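Local atomic coordinates of aminopeptidase C (Lactobacillus rhamnosus, PDB entry 4K7C), a protein that probably acts as a cysteine peptidase of the papain-like C1 family that removes amino acids from the N-terminal ends of peptides. Residues 259-264 with 292-297; 272-277 with 420-425; 313-318 with 409-414. All coordinates share one frame; numbering follows the deposited sequence. Where two conformers were deposited one is given.

Contact 1: 259-264 with 292-297; sequences DYQSII and RHLNLD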
loop_
_atom_site.group_PDB
_atom_site.type_symbol
_atom_site.label_atom_id
_atom_site.label_comp_id
_atom_site.label_asym_id
_atom_site.label_seq_id
_atom_site.Cartn_x
_atom_site.Cartn_y
_atom_site.Cartn_z
ATOM N N ASP A 259 -6.194 26.688 41.958
ATOM C CA ASP A 259 -6.879 25.675 42.676
ATOM C C ASP A 259 -6.134 24.326 42.528
ATOM O O ASP A 259 -6.575 23.409 43.174
ATOM C CB ASP A 259 -8.282 25.450 42.092
ATOM C CG ASP A 259 -9.273 26.564 42.438
ATOM O OD1 ASP A 259 -8.891 27.422 43.218
ATOM O OD2 ASP A 259 -10.415 26.480 41.919
ATOM N N TYR A 260 -5.052 24.251 41.717
ATOM C CA TYR A 260 -4.444 22.906 41.291
ATOM C C TYR A 260 -3.073 22.742 41.855
ATOM O O TYR A 260 -2.290 23.660 41.827
ATOM C CB TYR A 260 -4.446 22.715 39.732
ATOM C CG TYR A 260 -5.870 22.840 39.219
ATOM C CD1 TYR A 260 -6.779 21.846 39.408
ATOM C CD2 TYR A 260 -6.328 24.032 38.677
ATOM C CE1 TYR A 260 -8.106 21.987 39.031
ATOM C CE2 TYR A 260 -7.670 24.190 38.285
ATOM C CZ TYR A 260 -8.531 23.183 38.478
ATOM O OH TYR A 260 -9.821 23.320 38.139
ATOM N N GLN A 261 -2.779 21.558 42.346
ATOM C CA GLN A 261 -1.465 21.271 42.865
ATOM C C GLN A 261 -0.848 20.042 42.125
ATOM O O GLN A 261 -1.444 18.984 42.067
ATOM C CB GLN A 261 -1.557 21.022 44.344
ATOM C CG GLN A 261 -0.255 20.714 45.048
ATOM C CD GLN A 261 0.717 21.833 44.937
ATOM O OE1 GLN A 261 0.421 22.985 45.332
ATOM N NE2 GLN A 261 1.880 21.543 44.473
ATOM N N SER A 262 0.373 20.242 41.694
ATOM C CA SER A 262 1.218 19.180 41.182
ATOM C C SER A 262 1.689 18.366 42.362
ATOM O O SER A 262 2.300 18.903 43.275
ATOM C CB SER A 262 2.363 19.718 40.382
ATOM O OG SER A 262 3.225 18.628 39.999
ATOM N N ILE A 263 1.384 17.089 42.321
ATOM C CA ILE A 263 1.794 16.108 43.341
ATOM C C ILE A 263 2.735 15.126 42.698
ATOM O O ILE A 263 2.438 14.651 41.573
ATOM C CB ILE A 263 0.538 15.474 43.907
ATOM C CG1 ILE A 263 -0.240 16.617 44.661
ATOM C CG2 ILE A 263 0.881 14.393 44.895
ATOM C CD1 ILE A 263 -1.567 16.213 45.114
ATOM N N ILE A 264 3.856 14.848 43.378
ATOM C CA ILE A 264 4.815 13.833 42.860
ATOM C C ILE A 264 4.946 12.715 43.846
ATOM O O ILE A 264 4.544 12.861 45.010
ATOM C CB ILE A 264 6.184 14.426 42.489
ATOM C CG1 ILE A 264 6.940 15.036 43.683
ATOM C CG2 ILE A 264 6.007 15.401 41.371
ATOM C CD1 ILE A 264 8.354 15.527 43.428
ATOM N N ARG A 292 6.001 23.988 41.204
ATOM C CA ARG A 292 5.892 23.527 42.620
ATOM C C ARG A 292 5.299 22.118 42.726
ATOM O O ARG A 292 4.154 21.892 42.323
ATOM C CB ARG A 292 4.963 24.527 43.366
ATOM C CG ARG A 292 5.562 25.906 43.669
ATOM C CD ARG A 292 6.816 25.939 44.547
ATOM N NE ARG A 292 7.245 27.321 44.750
ATOM C CZ ARG A 292 8.071 28.020 43.994
ATOM N NH1 ARG A 292 8.674 27.477 42.959
ATOM N NH2 ARG A 292 8.339 29.308 44.317
ATOM N N HIS A 293 6.107 21.136 43.158
ATOM C CA HIS A 293 5.677 19.804 43.329
ATOM C C HIS A 293 5.614 19.490 44.833
ATOM O O HIS A 293 6.592 19.734 45.548
ATOM C CB HIS A 293 6.704 18.829 42.709
ATOM C CG HIS A 293 6.890 18.944 41.241
ATOM N ND1 HIS A 293 5.842 18.821 40.355
ATOM C CD2 HIS A 293 8.014 19.025 40.494
ATOM C CE1 HIS A 293 6.311 18.923 39.117
ATOM N NE2 HIS A 293 7.622 19.064 39.176
ATOM N N LEU A 294 4.521 18.912 45.247
ATOM C CA LEU A 294 4.320 18.355 46.590
ATOM C C LEU A 294 4.562 16.832 46.535
ATOM O O LEU A 294 3.781 16.082 45.904
ATOM C CB LEU A 294 2.898 18.639 47.059
ATOM C CG LEU A 294 2.360 18.076 48.340
ATOM C CD1 LEU A 294 3.209 18.670 49.445
ATOM C CD2 LEU A 294 0.906 18.392 48.499
ATOM N N ASN A 295 5.629 16.394 47.198
ATOM C CA ASN A 295 5.952 14.988 47.260
ATOM C C ASN A 295 5.189 14.274 48.332
ATOM O O ASN A 295 5.244 14.676 49.508
ATOM C CB ASN A 295 7.429 14.819 47.539
ATOM C CG ASN A 295 7.931 13.465 47.072
ATOM O OD1 ASN A 295 7.317 12.819 46.201
ATOM N ND2 ASN A 295 9.003 13.016 47.640
ATOM N N LEU A 296 4.459 13.223 47.950
ATOM C CA LEU A 296 3.680 12.404 48.855
ATOM C C LEU A 296 3.931 10.926 48.585
ATOM O O LEU A 296 4.270 10.535 47.444
ATOM C CB LEU A 296 2.205 12.672 48.650
ATOM C CG LEU A 296 1.760 14.118 48.907
ATOM C CD1 LEU A 296 0.299 14.216 48.580
ATOM C CD2 LEU A 296 2.007 14.505 50.390
ATOM N N ASP A 297 3.705 10.121 49.619
ATOM C CA ASP A 297 3.766 8.665 49.514
ATOM C C ASP A 297 2.720 8.157 48.515
ATOM O O ASP A 297 1.691 8.788 48.286
ATOM C CB ASP A 297 3.518 8.020 50.875
ATOM C CG ASP A 297 2.107 8.150 51.309
ATOM O OD1 ASP A 297 1.734 9.257 51.730
ATOM O OD2 ASP A 297 1.365 7.157 51.230
HETATM O O HOH W 1 1.709 22.927 41.347
#
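Ile264 CG2 lies over one face of the His293 imidazole, 3.9 Å from the ring centroid, in a CH-pi contact. At the edge, in the ring plane, Ser262 OG comes within 2.6 Å of His293 ND1 in a hydrogen bond that either atom could donate. With OG anti to the backbone N (chi1 175°), Ser262 turns its hydroxyl to this edge. His293 NE2 has a weak hydrogen bond to Gln141 OE1. The amide of Gln261 turns back to its own chain: Gln261 NE2 donates to Ser262 O at 2.9 Å, with that oxygen near the amide plane. Ser262 O also accepts from Leu294 N at 3.0 Å, so two donors grip it. This is parallel strand pairing, with Ile263 opposite Leu294 and Ile264 opposite Asn295, inside a papain-like peptidase domain. Two further bonds run from Ile264 N to Leu294 O (2.8 Å) and from Leu296 N to Ile264 O (3.0 Å). A water joins Ser262 N to Arg292 O. On the face that carries Ile263 and Leu294, Ile263 CG2 touches Leu296 CD1 at 3.7 Å, under helix 420-429. Asn295 OD1 accepts from Ala266 N.

Contact 2: 272-277 with 420-425; sequences PYKHLY and AELQDV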
loop_
_atom_site.group_PDB
_atom_site.type_symbol
_atom_site.label_atom_id
_atom_site.label_comp_id
_atom_site.label_asym_id
_atom_site.label_seq_id
_atom_site.Cartn_x
_atom_site.Cartn_y
_atom_site.Cartn_z
ATOM N N PRO A 272 12.149 14.188 51.221
ATOM C CA PRO A 272 11.136 13.790 52.152
ATOM C C PRO A 272 9.744 14.269 51.743
ATOM O O PRO A 272 9.596 15.338 51.105
ATOM C CB PRO A 272 11.563 14.472 53.481
ATOM C CG PRO A 272 12.598 15.465 53.123
ATOM C CD PRO A 272 13.229 14.975 51.855
ATOM N N TYR A 273 8.776 13.498 52.175
ATOM C CA TYR A 273 7.372 13.697 51.850
ATOM C C TYR A 273 6.782 14.914 52.582
ATOM O O TYR A 273 7.337 15.410 53.594
ATOM C CB TYR A 273 6.586 12.484 52.160
ATOM C CG TYR A 273 6.948 11.238 51.365
ATOM C CD1 TYR A 273 7.069 11.282 49.968
ATOM C CD2 TYR A 273 7.106 9.974 52.008
ATOM C CE1 TYR A 273 7.378 10.143 49.226
ATOM C CE2 TYR A 273 7.432 8.838 51.268
ATOM C CZ TYR A 273 7.566 8.944 49.872
ATOM O OH TYR A 273 7.837 7.881 49.078
ATOM N N LYS A 274 5.662 15.393 52.076
ATOM C CA LYS A 274 4.976 16.590 52.708
ATOM C C LYS A 274 5.822 17.845 52.702
ATOM O O LYS A 274 5.814 18.621 53.642
ATOM C CB LYS A 274 4.560 16.266 54.155
ATOM C CG LYS A 274 3.743 15.027 54.269
ATOM C CD LYS A 274 3.414 14.729 55.709
ATOM C CE LYS A 274 2.207 13.839 55.857
ATOM N NZ LYS A 274 2.061 13.600 57.347
ATOM N N HIS A 275 6.502 18.091 51.594
ATOM C CA HIS A 275 7.138 19.328 51.332
ATOM C C HIS A 275 6.996 19.665 49.855
ATOM O O HIS A 275 6.799 18.798 49.010
ATOM C CB HIS A 275 8.650 19.273 51.677
ATOM C CG HIS A 275 8.933 18.988 53.139
ATOM N ND1 HIS A 275 8.718 19.935 54.138
ATOM C CD2 HIS A 275 9.263 17.844 53.776
ATOM C CE1 HIS A 275 8.966 19.396 55.322
ATOM N NE2 HIS A 275 9.299 18.129 55.138
ATOM N N LEU A 276 7.224 20.930 49.569
ATOM C CA LEU A 276 7.317 21.403 48.223
ATOM C C LEU A 276 8.684 21.495 47.650
ATOM O O LEU A 276 9.681 21.905 48.315
ATOM C CB LEU A 276 6.729 22.795 48.095
ATOM C CG LEU A 276 5.252 22.905 48.233
ATOM C CD1 LEU A 276 4.885 24.386 48.059
ATOM C CD2 LEU A 276 4.470 22.067 47.220
ATOM N N TYR A 277 8.730 21.168 46.358
ATOM C CA TYR A 277 9.954 21.158 45.588
ATOM C C TYR A 277 9.839 21.930 44.313
ATOM O O TYR A 277 8.759 21.984 43.719
ATOM C CB TYR A 277 10.378 19.668 45.249
ATOM C CG TYR A 277 10.618 18.849 46.459
ATOM C CD1 TYR A 277 11.903 18.738 46.974
ATOM C CD2 TYR A 277 9.589 18.244 47.129
ATOM C CE1 TYR A 277 12.138 18.037 48.147
ATOM C CE2 TYR A 277 9.794 17.543 48.306
ATOM C CZ TYR A 277 11.103 17.433 48.795
ATOM O OH TYR A 277 11.240 16.771 49.997
ATOM N N ALA A 420 -6.248 19.274 55.259
ATOM C CA ALA A 420 -5.809 20.599 55.678
ATOM C C ALA A 420 -4.317 20.712 55.903
ATOM O O ALA A 420 -3.700 21.718 55.570
ATOM C CB ALA A 420 -6.551 20.977 56.987
ATOM N N GLU A 421 -3.739 19.699 56.538
ATOM C CA GLU A 421 -2.306 19.647 56.802
ATOM C C GLU A 421 -1.484 19.892 55.497
ATOM O O GLU A 421 -0.466 20.616 55.490
ATOM C CB GLU A 421 -1.943 18.258 57.344
ATOM C CG GLU A 421 -0.441 18.118 57.484
ATOM C CD GLU A 421 0.055 16.725 57.852
ATOM O OE1 GLU A 421 -0.737 15.745 57.964
ATOM O OE2 GLU A 421 1.266 16.646 58.043
ATOM N N LEU A 422 -1.960 19.283 54.413
ATOM C CA LEU A 422 -1.264 19.448 53.106
ATOM C C LEU A 422 -1.605 20.757 52.431
ATOM O O LEU A 422 -0.777 21.343 51.849
ATOM C CB LEU A 422 -1.441 18.231 52.182
ATOM C CG LEU A 422 -1.076 16.831 52.716
ATOM C CD1 LEU A 422 -1.263 15.805 51.625
ATOM C CD2 LEU A 422 0.363 16.820 53.199
ATOM N N GLN A 423 -2.822 21.256 52.592
ATOM C CA GLN A 423 -3.101 22.634 52.185
ATOM C C GLN A 423 -2.223 23.626 52.851
ATOM O O GLN A 423 -1.799 24.591 52.210
ATOM C CB GLN A 423 -4.572 22.962 52.340
ATOM C CG GLN A 423 -5.437 21.995 51.549
ATOM C CD GLN A 423 -6.878 22.434 51.431
ATOM O OE1 GLN A 423 -7.127 23.574 51.117
ATOM N NE2 GLN A 423 -7.794 21.529 51.538
ATOM N N ASP A 424 -1.844 23.340 54.102
ATOM C CA ASP A 424 -0.958 24.226 54.860
ATOM C C ASP A 424 0.498 24.164 54.485
ATOM O O ASP A 424 1.193 25.202 54.429
ATOM C CB ASP A 424 -1.095 23.920 56.371
ATOM C CG ASP A 424 -2.426 24.436 56.984
ATOM O OD1 ASP A 424 -3.044 25.374 56.474
ATOM O OD2 ASP A 424 -2.858 23.887 58.005
ATOM N N VAL A 425 0.997 22.936 54.235
ATOM C CA VAL A 425 2.330 22.790 53.668
ATOM C C VAL A 425 2.443 23.656 52.418
ATOM O O VAL A 425 3.411 24.451 52.226
ATOM C CB VAL A 425 2.633 21.312 53.294
ATOM C CG1 VAL A 425 3.891 21.238 52.451
ATOM C CG2 VAL A 425 2.761 20.439 54.560
#
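Lys274 and Glu421 form the one salt bridge between 272-277 and 420-425. Lys274 NZ donates to Glu421 OE2 at 3.2 Å. It comes from the syn side of that oxygen, 27° out of the carboxylate plane. Both chains are extended beyond CG and meet at about a right angle. The two residues are exposed, so solvent probably weakens the charge pairing. The other contacts are van der Waals packing. Val425 points toward the loop and sets CG1 against the backbone of Lys274, 3.5 Å from Lys274 O. Its CG1 is anti to the backbone N (chi1 168°), which carries this methyl out from the helix to the turn. The same methyl lies 3.9 Å from His275 CA. The aliphatic part of Lys274 crosses Leu422, with CG 4.0 Å from Leu422 CD2. Polar links to the next turn of the helix run through Glu429, which accepts from His275 ND1 and from Leu276 N. Val425 also touches Leu294 of strand 293-295, and Leu422 touches Leu296 just after it. This is helix-on-sheet packing: helix 420-429 packs on one face of the sheet, and its first turns close over the loop that leads into strand 275-279.

Contact 3: 313-318 with 409-414; sequences ESVWFG and YQVVIS. With GOL (glycerol), chain C.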
loop_
_atom_site.group_PDB
_atom_site.type_symbol
_atom_site.label_atom_id
_atom_site.label_comp_id
_atom_site.label_asym_id
_atom_site.label_seq_id
_atom_site.Cartn_x
_atom_site.Cartn_y
_atom_site.Cartn_z
ATOM N N GLU A 313 -14.025 14.085 37.866
ATOM C CA GLU A 313 -13.016 14.913 37.224
ATOM C C GLU A 313 -11.784 14.050 36.873
ATOM O O GLU A 313 -11.273 13.298 37.718
ATOM C CB GLU A 313 -12.556 15.976 38.182
ATOM C CG GLU A 313 -13.675 16.993 38.542
ATOM C CD GLU A 313 -13.439 17.797 39.849
ATOM O OE1 GLU A 313 -12.387 17.688 40.553
ATOM O OE2 GLU A 313 -14.373 18.541 40.211
ATOM N N SER A 314 -11.341 14.227 35.648
ATOM C CA SER A 314 -10.145 13.588 35.101
ATOM C C SER A 314 -8.853 14.116 35.713
ATOM O O SER A 314 -8.798 15.194 36.366
ATOM C CB SER A 314 -10.198 13.718 33.553
ATOM O OG SER A 314 -9.997 15.029 33.078
ATOM N N VAL A 315 -7.802 13.359 35.605
ATOM C CA VAL A 315 -6.596 13.695 36.329
ATOM C C VAL A 315 -5.357 13.676 35.412
ATOM O O VAL A 315 -4.990 12.589 34.903
ATOM C CB VAL A 315 -6.364 12.695 37.515
ATOM C CG1 VAL A 315 -5.120 12.998 38.290
ATOM C CG2 VAL A 315 -7.547 12.627 38.504
ATOM N N TRP A 316 -4.712 14.815 35.200
ATOM C CA TRP A 316 -3.490 14.876 34.452
ATOM C C TRP A 316 -2.409 14.137 35.252
ATOM O O TRP A 316 -2.324 14.276 36.499
ATOM C CB TRP A 316 -3.061 16.324 34.269
ATOM C CG TRP A 316 -1.918 16.682 33.427
ATOM C CD1 TRP A 316 -1.944 17.258 32.226
ATOM C CD2 TRP A 316 -0.494 16.674 33.795
ATOM N NE1 TRP A 316 -0.720 17.557 31.774
ATOM C CE2 TRP A 316 0.206 17.199 32.704
ATOM C CE3 TRP A 316 0.228 16.122 34.850
ATOM C CZ2 TRP A 316 1.577 17.308 32.676
ATOM C CZ3 TRP A 316 1.590 16.285 34.852
ATOM C CH2 TRP A 316 2.275 16.844 33.778
ATOM N N PHE A 317 -1.670 13.280 34.538
ATOM C CA PHE A 317 -0.556 12.535 35.155
ATOM C C PHE A 317 0.639 12.336 34.281
ATOM O O PHE A 317 0.509 12.269 33.062
ATOM C CB PHE A 317 -1.035 11.148 35.721
ATOM C CG PHE A 317 -1.160 10.050 34.712
ATOM C CD1 PHE A 317 -2.256 9.989 33.883
ATOM C CD2 PHE A 317 -0.223 9.029 34.665
ATOM C CE1 PHE A 317 -2.404 9.010 32.942
ATOM C CE2 PHE A 317 -0.413 7.963 33.759
ATOM C CZ PHE A 317 -1.514 7.967 32.905
ATOM N N GLY A 318 1.808 12.259 34.954
ATOM C CA GLY A 318 3.113 12.059 34.368
ATOM C C GLY A 318 3.689 10.702 34.716
ATOM O O GLY A 318 3.640 10.274 35.843
ATOM N N TYR A 409 4.774 9.139 38.279
ATOM C CA TYR A 409 5.505 10.051 39.120
ATOM C C TYR A 409 4.760 11.333 39.498
ATOM O O TYR A 409 5.166 11.938 40.482
ATOM C CB TYR A 409 6.803 10.453 38.518
ATOM C CG TYR A 409 7.741 9.261 38.210
ATOM C CD1 TYR A 409 8.488 8.713 39.194
ATOM C CD2 TYR A 409 7.876 8.753 36.911
ATOM C CE1 TYR A 409 9.318 7.621 38.996
ATOM C CE2 TYR A 409 8.772 7.688 36.686
ATOM C CZ TYR A 409 9.498 7.134 37.732
ATOM O OH TYR A 409 10.361 6.080 37.512
ATOM N N GLN A 410 3.695 11.681 38.776
ATOM C CA GLN A 410 3.006 12.939 39.018
ATOM C C GLN A 410 1.529 12.856 38.714
ATOM O O GLN A 410 1.134 12.196 37.752
ATOM C CB GLN A 410 3.560 13.985 38.086
ATOM C CG GLN A 410 5.004 14.328 38.225
ATOM C CD GLN A 410 5.311 15.467 37.304
ATOM O OE1 GLN A 410 6.449 16.000 37.239
ATOM N NE2 GLN A 410 4.294 15.831 36.543
ATOM N N VAL A 411 0.723 13.507 39.559
ATOM C CA VAL A 411 -0.699 13.714 39.287
ATOM C C VAL A 411 -0.985 15.199 39.675
ATOM O O VAL A 411 -0.245 15.768 40.480
ATOM C CB VAL A 411 -1.682 12.841 40.077
ATOM C CG1 VAL A 411 -1.730 11.427 39.507
ATOM C CG2 VAL A 411 -1.338 12.798 41.558
ATOM N N VAL A 412 -1.921 15.810 38.973
ATOM C CA VAL A 412 -2.371 17.136 39.303
ATOM C C VAL A 412 -3.740 17.023 39.944
ATOM O O VAL A 412 -4.720 16.531 39.358
ATOM C CB VAL A 412 -2.360 18.086 38.101
ATOM C CG1 VAL A 412 -2.912 19.445 38.461
ATOM C CG2 VAL A 412 -0.979 18.244 37.544
ATOM N N ILE A 413 -3.820 17.453 41.220
ATOM C CA ILE A 413 -5.028 17.336 42.030
ATOM C C ILE A 413 -5.601 18.719 42.469
ATOM O O ILE A 413 -4.788 19.587 42.795
ATOM C CB ILE A 413 -4.723 16.476 43.264
ATOM C CG1 ILE A 413 -4.262 15.033 42.787
ATOM C CG2 ILE A 413 -5.904 16.370 44.154
ATOM C CD1 ILE A 413 -5.331 14.229 42.144
ATOM N N SER A 414 -6.931 18.880 42.445
ATOM C CA SER A 414 -7.555 20.101 43.020
ATOM C C SER A 414 -7.329 20.098 44.511
ATOM O O SER A 414 -7.565 19.106 45.196
ATOM C CB SER A 414 -9.030 20.323 42.763
ATOM O OG SER A 414 -9.401 20.034 41.473
HETATM C C1 GOL C . -7.987 19.440 36.116
HETATM O O1 GOL C . -9.210 19.726 36.816
HETATM C C2 GOL C . -6.867 18.980 37.049
HETATM O O2 GOL C . -7.313 18.398 38.284
HETATM C C3 GOL C . -5.831 18.170 36.275
HETATM O O3 GOL C . -5.430 16.924 36.802
HETATM O O HOH W 2 -10.157 18.697 39.506
#
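A classic beta bulge marks one end of this antiparallel strand pair: Tyr409 and Gln410 both face Gly318. Gly318 O accepts from Tyr409 N at 2.9 Å and from Gln410 N at 3.3 Å, both from the same face of its carbonyl plane. Gly318 N returns a bond to Gln410 O at 2.9 Å. Further along, Val412 N donates to Trp316 O at 2.9 Å. Phe317 and Val411 form the non-hydrogen-bonded pair between them, and Val315 packs with Val411 and Ile413 on the same face of the sheet. On the other face, Trp316 has CG anti to the backbone N (chi1 -174°), so its indole lies alongside Gln410. Gln410 NE2 comes to the edge of the indole at Trp316 CZ3, 3.2 Å away, with ring and amide 24° apart, though this is doubtful because Gln410 has a second conformer. Val412 CG2 touches Trp316 CE3 at 3.6 Å. The indole NE1 donates to Trp71 O in helix 70-87; in papain-like peptidases the central helix carries the catalytic cysteine at its start, so this strand pair probably backs the active-site region. Replacing Trp316 with an alanine is likely to leave Trp71 O without this donor and open a gap beside Val412. From Trp316 back toward Glu313 the strands spread, and a glycerol, probably from crystallisation, bridges them. Its O3 accepts from Trp316 N at 2.7 Å and donates to Val412 O at 2.7 Å. A water links two other glycerol hydroxyls to Glu313 and Ser414, while Glu313 OE1 also bonds Tyr417.

The three contacts follow one run of neighbouring strands: 275-279, 293-295, 260-264, 408-414 and 315-319. Contacts 1 and 2 have centres about 8 Å apart and meet where strand 293-295 pairs with strand 275-279. Contacts 1 and 3 are about 9 Å apart and meet where strand 260-264 pairs with strand 408-414. Contacts 2 and 3 do not touch; their centres are about 17 Å apart. The segments of contacts 1 and 2 alternate along the chain. Contact 1 closes before contact 3 opens, and contact 3 is nested inside the loop closed by contact 2. Strand 408-414 is followed by helix 420-429. Strand 408-414, late in the chain, thus sits between strands 260-264 and 315-319, which come well before it.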